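Local coordinates for histidinol-phosphatase (PDB 6NLR), which probably hydrolyses histidinol phosphate to histidinol and phosphate in histidine biosynthesis, using a trinuclear metal centre, at residues Phe92-Leu97 with Asp106-Tyr111; Glu22-Ala27 with Ser84-His89; Leu221-Ala226 with Lys241-Ala246; Lys55-Thr60 with Phe131-Phe136. One frame throughout, in Å; residues are numbered along the deposited sequence.

Contact 1 (Phe92-Leu97 with Asp106-Tyr111); sequences FEVDYL and DFLNEY. With MN (manganese (II) ion), chain E; CO (cobalt (II) ion), chain F.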
# COMPACT_ATOMS: atom_id res chain seq x y z
N PHE A 92 -2.56 0.64 10.44
CA PHE A 92 -2.78 1.59 9.33
C PHE A 92 -1.94 1.21 8.13
O PHE A 92 -0.81 0.67 8.29
CB PHE A 92 -2.40 3.00 9.78
CG PHE A 92 -3.23 3.50 10.93
CD1 PHE A 92 -4.54 3.92 10.72
CD2 PHE A 92 -2.71 3.51 12.21
CE1 PHE A 92 -5.32 4.36 11.78
CE2 PHE A 92 -3.48 3.99 13.26
CZ PHE A 92 -4.78 4.41 13.04
N GLU A 93 -2.47 1.53 6.96
CA GLU A 93 -1.68 1.81 5.75
C GLU A 93 -1.27 3.27 5.89
O GLU A 93 -2.13 4.17 5.71
CB GLU A 93 -2.43 1.53 4.46
CG GLU A 93 -1.50 1.61 3.26
CD GLU A 93 -2.16 1.36 1.92
OE1 GLU A 93 -3.39 1.13 1.91
OE2 GLU A 93 -1.43 1.38 0.90
N VAL A 94 -0.01 3.48 6.25
CA VAL A 94 0.57 4.81 6.53
C VAL A 94 1.15 5.34 5.22
O VAL A 94 2.00 4.68 4.63
CB VAL A 94 1.62 4.72 7.65
CG1 VAL A 94 2.18 6.08 7.98
CG2 VAL A 94 1.02 4.06 8.90
N ASP A 95 0.70 6.52 4.80
CA ASP A 95 1.32 7.24 3.67
C ASP A 95 2.73 7.66 4.10
O ASP A 95 2.87 8.28 5.18
CB ASP A 95 0.50 8.45 3.24
CG ASP A 95 -0.59 8.05 2.28
OD1 ASP A 95 -0.30 7.99 1.05
OD2 ASP A 95 -1.68 7.74 2.77
N TYR A 96 3.72 7.34 3.27
CA TYR A 96 5.02 8.05 3.28
C TYR A 96 4.79 9.36 2.52
O TYR A 96 4.51 9.34 1.29
CB TYR A 96 6.17 7.21 2.74
CG TYR A 96 7.47 7.95 2.89
CD1 TYR A 96 8.01 8.18 4.15
CD2 TYR A 96 8.09 8.53 1.80
CE1 TYR A 96 9.17 8.93 4.30
CE2 TYR A 96 9.26 9.26 1.94
CZ TYR A 96 9.79 9.46 3.20
OH TYR A 96 10.92 10.18 3.34
N LEU A 97 4.82 10.48 3.25
CA LEU A 97 4.62 11.84 2.70
C LEU A 97 5.99 12.54 2.65
O LEU A 97 6.52 12.93 3.72
CB LEU A 97 3.61 12.59 3.58
CG LEU A 97 2.21 11.97 3.65
CD1 LEU A 97 1.32 12.76 4.61
CD2 LEU A 97 1.54 11.87 2.28
N ASP A 106 5.14 11.89 14.41
CA ASP A 106 4.26 12.33 15.53
C ASP A 106 3.00 11.47 15.55
O ASP A 106 2.58 11.06 16.62
CB ASP A 106 3.92 13.81 15.44
CG ASP A 106 5.10 14.73 15.71
OD1 ASP A 106 6.17 14.23 16.13
OD2 ASP A 106 4.94 15.96 15.50
N PHE A 107 2.43 11.17 14.38
CA PHE A 107 1.20 10.36 14.27
C PHE A 107 1.50 8.94 14.80
O PHE A 107 0.73 8.41 15.63
CB PHE A 107 0.67 10.33 12.83
CG PHE A 107 -0.46 9.35 12.65
CD1 PHE A 107 -1.77 9.72 12.90
CD2 PHE A 107 -0.21 8.04 12.28
CE1 PHE A 107 -2.80 8.81 12.77
CE2 PHE A 107 -1.25 7.13 12.13
CZ PHE A 107 -2.53 7.52 12.39
N LEU A 108 2.59 8.34 14.33
CA LEU A 108 2.96 6.96 14.72
C LEU A 108 3.31 6.91 16.21
O LEU A 108 2.89 5.93 16.86
CB LEU A 108 4.12 6.50 13.84
CG LEU A 108 3.76 6.22 12.39
CD1 LEU A 108 5.02 5.99 11.56
CD2 LEU A 108 2.86 5.01 12.31
N ASN A 109 4.03 7.90 16.74
CA ASN A 109 4.34 7.94 18.20
C ASN A 109 3.03 8.04 18.99
O ASN A 109 2.95 7.42 20.05
CB ASN A 109 5.33 9.05 18.58
CG ASN A 109 6.75 8.77 18.11
OD1 ASN A 109 7.55 9.69 18.04
ND2 ASN A 109 7.09 7.52 17.81
N GLU A 110 2.02 8.77 18.51
CA GLU A 110 0.75 8.92 19.28
C GLU A 110 -0.10 7.64 19.17
O GLU A 110 -0.55 7.16 20.20
CB GLU A 110 -0.05 10.14 18.84
CG GLU A 110 -1.35 10.28 19.60
CD GLU A 110 -2.03 11.64 19.54
OE1 GLU A 110 -1.63 12.46 18.69
OE2 GLU A 110 -2.98 11.86 20.33
N TYR A 111 -0.35 7.11 17.98
CA TYR A 111 -1.35 6.04 17.76
C TYR A 111 -0.69 4.66 17.62
O TYR A 111 -1.40 3.64 17.79
CB TYR A 111 -2.22 6.38 16.54
CG TYR A 111 -3.04 7.62 16.78
CD1 TYR A 111 -4.18 7.58 17.58
CD2 TYR A 111 -2.65 8.84 16.26
CE1 TYR A 111 -4.91 8.72 17.84
CE2 TYR A 111 -3.37 9.99 16.52
CZ TYR A 111 -4.51 9.93 17.30
OH TYR A 111 -5.21 11.08 17.52
MN MN E . -2.00 1.71 -1.08
CO CO F . -4.32 -0.37 0.67
O HOH W 1 -2.44 1.84 -3.35
O HOH W 2 -2.88 0.15 -0.91
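Two first torsions bring the rings of Phe-92 and Phe-107 together: Phe-92 turns CG away from its own carbonyl carbon (chi1 -62°), while Phe-107 turns CG away from its backbone N (chi1 172°). This is the first half of a beta-alpha-beta unit in the TIM-barrel-like PHP domain, in which strand 87-95 is followed by helix 101-111, packed against it, and then by strand 117-127. The rings form a T-shaped pair, with the edge of Phe-107 aimed at one face of Phe-92 and the planes inclined at 69°. Phe-107 CZ lies toward the rim of that face, 3.8 Å from Phe-92 CE2, and the same CE2 has Tyr-111 CB 4.2 Å away. Further along, Val-94 sends CG2 to meet Leu-108 CD2 at 4.0 Å, where branched ends pass at a slant. Leu-68 of helix 68-81 touches Phe-92, Phe-107 and Tyr-111, closing the apolar cluster.

Between Phe-92 and Val-94 the strand turns Glu-93 the other way, into the metal centre. Asp-95 OD1 is hydrogen-bonded to ND1 of the manganese ligand His-123, a second-shell hold on that imidazole. Fully extended, the Glu-93 chain carries a carboxylate that bridges two metals: OE2 lies 2.1 Å from manganese and OE1 2.2 Å from cobalt.

Contact 2 (Glu22-Ala27 with Ser84-His89); sequences EMVLKA and SDLLIH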
# COMPACT_ATOMS: atom_id res chain seq x y z
N GLU A 22 -18.60 -8.21 7.42
CA GLU A 22 -18.96 -9.09 6.27
C GLU A 22 -17.66 -9.52 5.57
O GLU A 22 -17.58 -10.64 5.09
CB GLU A 22 -19.95 -8.41 5.31
CG GLU A 22 -21.29 -8.06 5.94
CD GLU A 22 -22.00 -9.13 6.76
OE1 GLU A 22 -22.32 -10.20 6.20
OE2 GLU A 22 -22.24 -8.90 7.99
N MSE A 23 -16.65 -8.64 5.57
CA MSE A 23 -15.36 -8.98 4.97
C MSE A 23 -14.68 -10.07 5.80
O MSE A 23 -14.15 -11.04 5.26
CB MSE A 23 -14.50 -7.72 4.82
CG MSE A 23 -15.13 -6.66 3.97
SE MSE A 23 -14.10 -5.00 3.96
CE MSE A 23 -12.45 -5.63 3.13
N VAL A 24 -14.74 -9.95 7.14
CA VAL A 24 -14.11 -10.91 8.03
C VAL A 24 -14.82 -12.26 7.89
O VAL A 24 -14.12 -13.29 7.82
CB VAL A 24 -14.09 -10.38 9.47
CG1 VAL A 24 -13.93 -11.49 10.51
CG2 VAL A 24 -13.01 -9.32 9.63
N LEU A 25 -16.15 -12.28 7.83
CA LEU A 25 -16.93 -13.53 7.67
C LEU A 25 -16.52 -14.21 6.35
O LEU A 25 -16.41 -15.45 6.33
CB LEU A 25 -18.43 -13.24 7.73
CG LEU A 25 -19.01 -12.99 9.13
CD1 LEU A 25 -20.42 -12.37 9.05
CD2 LEU A 25 -19.04 -14.29 9.94
N LYS A 26 -16.30 -13.43 5.29
CA LYS A 26 -15.86 -14.00 3.99
C LYS A 26 -14.44 -14.56 4.12
O LYS A 26 -14.19 -15.65 3.61
CB LYS A 26 -15.92 -12.95 2.88
CG LYS A 26 -15.64 -13.51 1.49
CD LYS A 26 -16.71 -14.41 0.99
CE LYS A 26 -16.42 -14.93 -0.40
NZ LYS A 26 -17.58 -15.71 -0.90
N ALA A 27 -13.53 -13.85 4.78
CA ALA A 27 -12.15 -14.34 5.01
C ALA A 27 -12.21 -15.68 5.74
O ALA A 27 -11.47 -16.60 5.35
CB ALA A 27 -11.29 -13.32 5.72
N SER A 84 -11.86 -16.56 18.02
CA SER A 84 -11.84 -18.04 17.99
C SER A 84 -11.70 -18.55 16.54
O SER A 84 -11.31 -19.69 16.39
CB SER A 84 -13.02 -18.65 18.72
OG SER A 84 -14.22 -18.36 18.05
N ASP A 85 -11.97 -17.73 15.52
CA ASP A 85 -11.93 -18.17 14.10
C ASP A 85 -10.71 -17.61 13.35
O ASP A 85 -10.29 -18.23 12.39
CB ASP A 85 -13.18 -17.69 13.36
CG ASP A 85 -14.49 -18.19 13.95
OD1 ASP A 85 -14.80 -19.36 13.72
OD2 ASP A 85 -15.19 -17.37 14.59
N LEU A 86 -10.20 -16.45 13.74
CA LEU A 86 -9.31 -15.60 12.91
C LEU A 86 -8.49 -14.73 13.85
O LEU A 86 -9.11 -14.06 14.69
CB LEU A 86 -10.20 -14.73 12.00
CG LEU A 86 -9.49 -14.03 10.85
CD1 LEU A 86 -8.99 -15.03 9.85
CD2 LEU A 86 -10.43 -13.04 10.16
N LEU A 87 -7.16 -14.72 13.71
CA LEU A 87 -6.31 -13.73 14.40
C LEU A 87 -6.35 -12.42 13.61
O LEU A 87 -5.82 -12.38 12.48
CB LEU A 87 -4.89 -14.29 14.54
CG LEU A 87 -3.90 -13.33 15.20
CD1 LEU A 87 -4.42 -12.88 16.57
CD2 LEU A 87 -2.52 -13.99 15.32
N ILE A 88 -6.95 -11.39 14.19
CA ILE A 88 -7.10 -10.05 13.54
C ILE A 88 -6.06 -9.09 14.12
O ILE A 88 -6.00 -8.97 15.34
CB ILE A 88 -8.54 -9.55 13.65
CG1 ILE A 88 -9.46 -10.49 12.85
CG2 ILE A 88 -8.65 -8.10 13.21
CD1 ILE A 88 -10.92 -10.20 12.95
N HIS A 89 -5.29 -8.46 13.26
CA HIS A 89 -4.37 -7.36 13.63
C HIS A 89 -5.02 -6.04 13.20
O HIS A 89 -5.80 -6.04 12.22
CB HIS A 89 -2.97 -7.55 13.03
CG HIS A 89 -2.33 -8.85 13.34
ND1 HIS A 89 -1.97 -9.21 14.61
CD2 HIS A 89 -1.95 -9.89 12.54
CE1 HIS A 89 -1.41 -10.41 14.59
NE2 HIS A 89 -1.39 -10.85 13.32
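The shorter of the two backbone bonds within the helix segment, Ala-27 N to O of Met-23 (a selenomethionine) at 2.9 Å, belongs to the helix itself, and in the same turn Val-24 faces Leu-86 and Ile-88. This is helix-on-sheet packing in the alpha/beta PHP domain, with helix 20-29 against strands 34-40 and 87-95. Between the two segments everything is apolar. Val-24 does most of the work with both of its methyls. CG1 comes within 3.8 Å of CD2 of Leu-86, the two side chains passing at a slant. CG2 meets Ile-88 CD1 at 4.0 Å, and here the residues reach for each other tip to tip. Because Ile-88 CD1 is also 4.1 Å from Val-24 CG1, it fits against the fork of the valine rather than a single methyl. Ile-88 gets there by turning CG1 away from its carbonyl carbon (chi1 -65°) and extending straight on to CD1. Leu-86 CD2 also looks toward Ala-27, whose CB stands 4.5 Å away, a looser approach.

Leu-87 and His-89 alternate with these two and point to the other side of the strand. Both imidazole nitrogens of His-89 are hydrogen-bonded to carboxylates, ND1 to Asp-116 and NE2 to Glu-34, which would favour a protonated ring. Beneath helix 20-29, strand 87-95 runs parallel to its sheet neighbour 34-40, whose Tyr-35 touches Met-23, Ala-27 and Leu-86. From helix 68-81, Ile-78 packs on both Val-24 and Ile-88, so the contact sits where two helices meet on the starting end of the parallel strands.

Contact 3 (Leu221-Ala226 with Lys241-Ala246); sequences LDFNTA and KIVTLA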
# COMPACT_ATOMS: atom_id res chain seq x y z
N LEU A 221 7.89 -7.30 2.57
CA LEU A 221 7.15 -6.72 1.43
C LEU A 221 5.71 -7.23 1.41
O LEU A 221 5.48 -8.43 1.67
CB LEU A 221 7.88 -7.06 0.13
CG LEU A 221 9.27 -6.43 0.00
CD1 LEU A 221 9.98 -6.92 -1.24
CD2 LEU A 221 9.15 -4.92 0.04
N ASP A 222 4.80 -6.29 1.14
CA ASP A 222 3.39 -6.48 0.74
C ASP A 222 3.40 -7.15 -0.63
O ASP A 222 3.85 -6.50 -1.59
CB ASP A 222 2.72 -5.10 0.76
CG ASP A 222 1.25 -4.98 0.38
OD1 ASP A 222 0.46 -5.82 0.83
OD2 ASP A 222 0.90 -3.97 -0.31
N PHE A 223 2.98 -8.42 -0.72
CA PHE A 223 2.78 -9.09 -2.03
C PHE A 223 1.32 -8.81 -2.39
O PHE A 223 0.41 -9.53 -1.93
CB PHE A 223 3.10 -10.58 -2.00
CG PHE A 223 2.91 -11.26 -3.33
CD1 PHE A 223 1.64 -11.61 -3.80
CD2 PHE A 223 4.00 -11.55 -4.13
CE1 PHE A 223 1.47 -12.24 -5.02
CE2 PHE A 223 3.82 -12.17 -5.37
CZ PHE A 223 2.56 -12.51 -5.81
N ASN A 224 1.11 -7.74 -3.16
CA ASN A 224 -0.21 -7.11 -3.33
C ASN A 224 -0.85 -7.56 -4.66
O ASN A 224 -0.27 -7.30 -5.74
CB ASN A 224 -0.04 -5.61 -3.13
CG ASN A 224 -1.34 -4.84 -3.08
OD1 ASN A 224 -2.22 -5.07 -3.91
ND2 ASN A 224 -1.43 -3.93 -2.12
N THR A 225 -2.00 -8.21 -4.59
CA THR A 225 -2.71 -8.81 -5.75
C THR A 225 -3.72 -7.84 -6.37
O THR A 225 -4.28 -8.19 -7.43
CB THR A 225 -3.35 -10.14 -5.38
OG1 THR A 225 -4.28 -9.89 -4.31
CG2 THR A 225 -2.28 -11.15 -5.00
N ALA A 226 -3.90 -6.65 -5.80
CA ALA A 226 -4.91 -5.68 -6.30
C ALA A 226 -4.68 -5.38 -7.79
O ALA A 226 -5.66 -5.20 -8.50
CB ALA A 226 -4.88 -4.41 -5.49
N LYS A 241 9.76 -11.07 -11.53
CA LYS A 241 11.24 -10.82 -11.57
C LYS A 241 11.69 -10.22 -10.22
O LYS A 241 12.71 -10.68 -9.67
CB LYS A 241 11.62 -9.88 -12.72
CG LYS A 241 13.10 -9.92 -13.07
CD LYS A 241 13.53 -8.88 -14.10
CE LYS A 241 14.98 -9.06 -14.51
NZ LYS A 241 15.29 -8.40 -15.80
N ILE A 242 10.92 -9.29 -9.66
CA ILE A 242 11.27 -8.63 -8.37
C ILE A 242 11.06 -9.64 -7.24
O ILE A 242 11.95 -9.72 -6.36
CB ILE A 242 10.46 -7.35 -8.16
CG1 ILE A 242 10.61 -6.36 -9.33
CG2 ILE A 242 10.76 -6.73 -6.80
CD1 ILE A 242 12.01 -6.11 -9.80
N VAL A 243 9.98 -10.42 -7.28
CA VAL A 243 9.67 -11.43 -6.24
C VAL A 243 10.85 -12.40 -6.13
O VAL A 243 11.26 -12.70 -5.00
CB VAL A 243 8.34 -12.16 -6.53
CG1 VAL A 243 8.18 -13.40 -5.64
CG2 VAL A 243 7.15 -11.21 -6.35
N THR A 244 11.40 -12.85 -7.25
CA THR A 244 12.53 -13.81 -7.31
C THR A 244 13.78 -13.19 -6.67
O THR A 244 14.38 -13.86 -5.85
CB THR A 244 12.76 -14.25 -8.77
OG1 THR A 244 11.53 -14.87 -9.15
CG2 THR A 244 13.91 -15.21 -8.95
N LEU A 245 14.16 -11.97 -7.04
CA LEU A 245 15.30 -11.26 -6.40
C LEU A 245 15.05 -11.16 -4.89
O LEU A 245 15.96 -11.51 -4.12
CB LEU A 245 15.51 -9.88 -7.01
CG LEU A 245 15.94 -9.88 -8.48
CD1 LEU A 245 15.91 -8.48 -9.07
CD2 LEU A 245 17.31 -10.53 -8.66
N ALA A 246 13.85 -10.75 -4.47
CA ALA A 246 13.54 -10.55 -3.03
C ALA A 246 13.66 -11.89 -2.31
O ALA A 246 14.31 -11.94 -1.25
CB ALA A 246 12.18 -9.89 -2.83
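Phe-223 and Val-243 meet at about a right angle: the valine offers CG2 to the edge of the ring, near its plane, 3.6 Å from CE2. They join strand 220-224 to helix 240-248, the first two elements of a beta-alpha-beta unit completed by strand 253-256. Phe-223 turns CG away from its backbone N (chi1 -179°), and this carries the ring out to the helix; Tyr-272 of helix 269-276 makes an edge-to-face pair with it. One helical turn beyond Val-243, Ala-246 points CB at Leu-221 CD1, 4.0 Å away. Phe-253 of the third strand lies against Leu-221, Val-243 and Ala-246.

Asp-222 and Asn-224 turn to the other side of the strand, toward the metal centre. Asp-222 OD2 is hydrogen-bonded to the backbone N of His-181 and Asn-224 ND2 to Asp-258 OD2, second-shell bonds that would help position two metal ligands. They also hold each other: Asn-224 ND2 donates to Asp-222 OD2 at 3.0 Å on the syn side, tilted 25° from the carboxylate plane, with an N-H...O angle of 167°. The asparagine's OD1 takes the backbone N of Ala-226 at 3.0 Å, in the carbonyl plane, making an Asx turn.

Contact 4 (Lys55-Thr60 with Phe131-Phe136); sequences KEAVTT and FRSIDF. Unlike the reference sequence in segment 131-136: Ile-134 (reference Leu).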
# COMPACT_ATOMS: atom_id res chain seq x y z
N LYS A 55 -9.00 16.78 -6.92
CA LYS A 55 -9.20 16.98 -5.45
C LYS A 55 -9.72 15.68 -4.81
O LYS A 55 -9.40 15.41 -3.66
CB LYS A 55 -10.14 18.15 -5.20
CG LYS A 55 -9.52 19.51 -5.50
CD LYS A 55 -10.48 20.64 -5.47
CE LYS A 55 -9.83 21.92 -5.92
NZ LYS A 55 -10.79 23.04 -5.88
N GLU A 56 -10.50 14.89 -5.53
CA GLU A 56 -11.09 13.63 -5.00
C GLU A 56 -9.99 12.67 -4.56
O GLU A 56 -10.19 11.94 -3.58
CB GLU A 56 -12.01 13.02 -6.06
CG GLU A 56 -12.72 11.75 -5.62
CD GLU A 56 -13.76 11.26 -6.64
OE1 GLU A 56 -14.37 12.13 -7.32
OE2 GLU A 56 -13.95 10.03 -6.77
N ALA A 57 -8.83 12.67 -5.21
CA ALA A 57 -7.70 11.80 -4.80
C ALA A 57 -7.28 12.16 -3.38
O ALA A 57 -6.75 11.31 -2.70
CB ALA A 57 -6.55 11.96 -5.77
N VAL A 58 -7.49 13.41 -2.95
CA VAL A 58 -7.02 13.90 -1.63
C VAL A 58 -8.19 13.83 -0.64
O VAL A 58 -7.97 13.30 0.45
CB VAL A 58 -6.47 15.33 -1.76
CG1 VAL A 58 -6.02 15.86 -0.41
CG2 VAL A 58 -5.35 15.39 -2.79
N THR A 59 -9.38 14.34 -1.00
CA THR A 59 -10.54 14.41 -0.06
C THR A 59 -10.98 13.00 0.32
O THR A 59 -11.48 12.80 1.42
CB THR A 59 -11.74 15.17 -0.64
OG1 THR A 59 -12.07 14.50 -1.85
CG2 THR A 59 -11.46 16.63 -0.91
N THR A 60 -10.77 12.05 -0.57
CA THR A 60 -11.31 10.66 -0.51
C THR A 60 -10.21 9.71 -0.01
O THR A 60 -10.52 8.54 0.23
CB THR A 60 -11.87 10.44 -1.92
OG1 THR A 60 -13.29 10.47 -1.84
CG2 THR A 60 -11.31 9.26 -2.64
N PHE A 131 1.82 18.26 -4.99
CA PHE A 131 1.79 16.79 -4.82
C PHE A 131 0.65 16.22 -5.66
O PHE A 131 -0.42 16.85 -5.77
CB PHE A 131 1.67 16.39 -3.35
CG PHE A 131 2.96 16.52 -2.59
CD1 PHE A 131 3.97 15.59 -2.77
CD2 PHE A 131 3.16 17.57 -1.71
CE1 PHE A 131 5.16 15.69 -2.07
CE2 PHE A 131 4.36 17.68 -1.02
CZ PHE A 131 5.35 16.75 -1.22
N ARG A 132 0.93 15.09 -6.29
CA ARG A 132 0.04 14.42 -7.26
C ARG A 132 -0.05 12.94 -6.89
O ARG A 132 0.88 12.37 -6.30
CB ARG A 132 0.57 14.59 -8.68
CG ARG A 132 0.64 16.02 -9.17
CD ARG A 132 -0.70 16.72 -9.22
NE ARG A 132 -1.60 16.09 -10.17
CZ ARG A 132 -1.95 16.59 -11.35
NH1 ARG A 132 -1.47 17.75 -11.78
NH2 ARG A 132 -2.78 15.90 -12.11
N SER A 133 -1.19 12.35 -7.22
CA SER A 133 -1.50 10.94 -6.90
C SER A 133 -0.86 10.03 -7.95
O SER A 133 -1.00 10.29 -9.14
CB SER A 133 -2.99 10.75 -6.85
OG SER A 133 -3.30 9.38 -6.68
N ILE A 134 -0.26 8.94 -7.48
CA ILE A 134 0.30 7.84 -8.31
C ILE A 134 -0.85 6.95 -8.81
O ILE A 134 -0.70 6.39 -9.91
CB ILE A 134 1.32 7.03 -7.47
CG1 ILE A 134 2.54 7.88 -7.14
CG2 ILE A 134 1.69 5.72 -8.17
CD1 ILE A 134 3.33 7.39 -5.95
N ASP A 135 -1.94 6.84 -8.06
CA ASP A 135 -2.89 5.69 -8.24
C ASP A 135 -4.35 6.13 -8.42
O ASP A 135 -5.19 5.26 -8.42
CB ASP A 135 -2.74 4.69 -7.09
CG ASP A 135 -3.09 5.22 -5.71
OD1 ASP A 135 -3.29 6.43 -5.58
OD2 ASP A 135 -3.17 4.42 -4.78
N PHE A 136 -4.65 7.41 -8.63
CA PHE A 136 -6.06 7.85 -8.75
C PHE A 136 -6.62 7.44 -10.12
O PHE A 136 -7.66 6.80 -10.19
CB PHE A 136 -6.23 9.34 -8.47
CG PHE A 136 -7.67 9.76 -8.53
CD1 PHE A 136 -8.56 9.41 -7.52
CD2 PHE A 136 -8.17 10.43 -9.64
CE1 PHE A 136 -9.90 9.76 -7.61
CE2 PHE A 136 -9.51 10.74 -9.75
CZ PHE A 136 -10.37 10.42 -8.73
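Phe-136 lies against Glu-56 and Ala-57 of the short helix 56-59, and nearly every atom along one flank of it meets something there. Its CB is 3.8 Å from Ala-57 CB. CG, the next atom out, keeps the same methyl at 3.7 Å, and CD1 has both CB and CA of Ala-57 close by. Farther along, CE1 approaches Ala-57 N at 3.9 Å, the backbone nitrogen lying over one face of the ring. Glu-56 comes nearest with its CG, 4.0 Å from Phe-136 CE1, and at the tip of the ring CZ has Glu-56 OE2 4.1 Å away. The extended glutamate crosses the phenylalanine at about a right angle, its carboxylate plane turned 77° from the ring. Phe-136 can lie this way because CG stands opposite the backbone N (chi1 -177°).

Ala-57 is the shared partner: Ser-133 also meets it, CB to CB at 3.9 Å. Ser-133 OG meanwhile accepts from Asp-135 N at 3.2 Å, an ST turn as the chain leaves the strand, just ahead of Phe-136. Strand 130-133 is the outermost, antiparallel strand of the five-stranded sheet, paired with 117-127, and helix 138-149 packs on Ser-133 and Ile-134. On the other segment, just past the helix, Thr-60 touches His-14, a manganese ligand, so this corner borders the metal site.

How the contacts relate
Contacts 1, 2 and 3 are buried helix packings against strands, in contact 2 also against the residue leading into one; contact 4, only partly buried, sets a short helix against the turn leaving an edge strand. Contacts 1 and 2 use the two ends of strand 87-95; contact 4 reaches the same sheet, and contact 3 belongs to the separate three-stranded one. Contacts 1 and 3, on opposite sides of the chain's centre, are alike in plan: apolar residues face a helix while alternate polar ones serve the metals, directly in contact 1 and from the second shell in contact 3. Contact 2 is purely aliphatic, and in contact 4 a ring lies on an alanine and a glutamate.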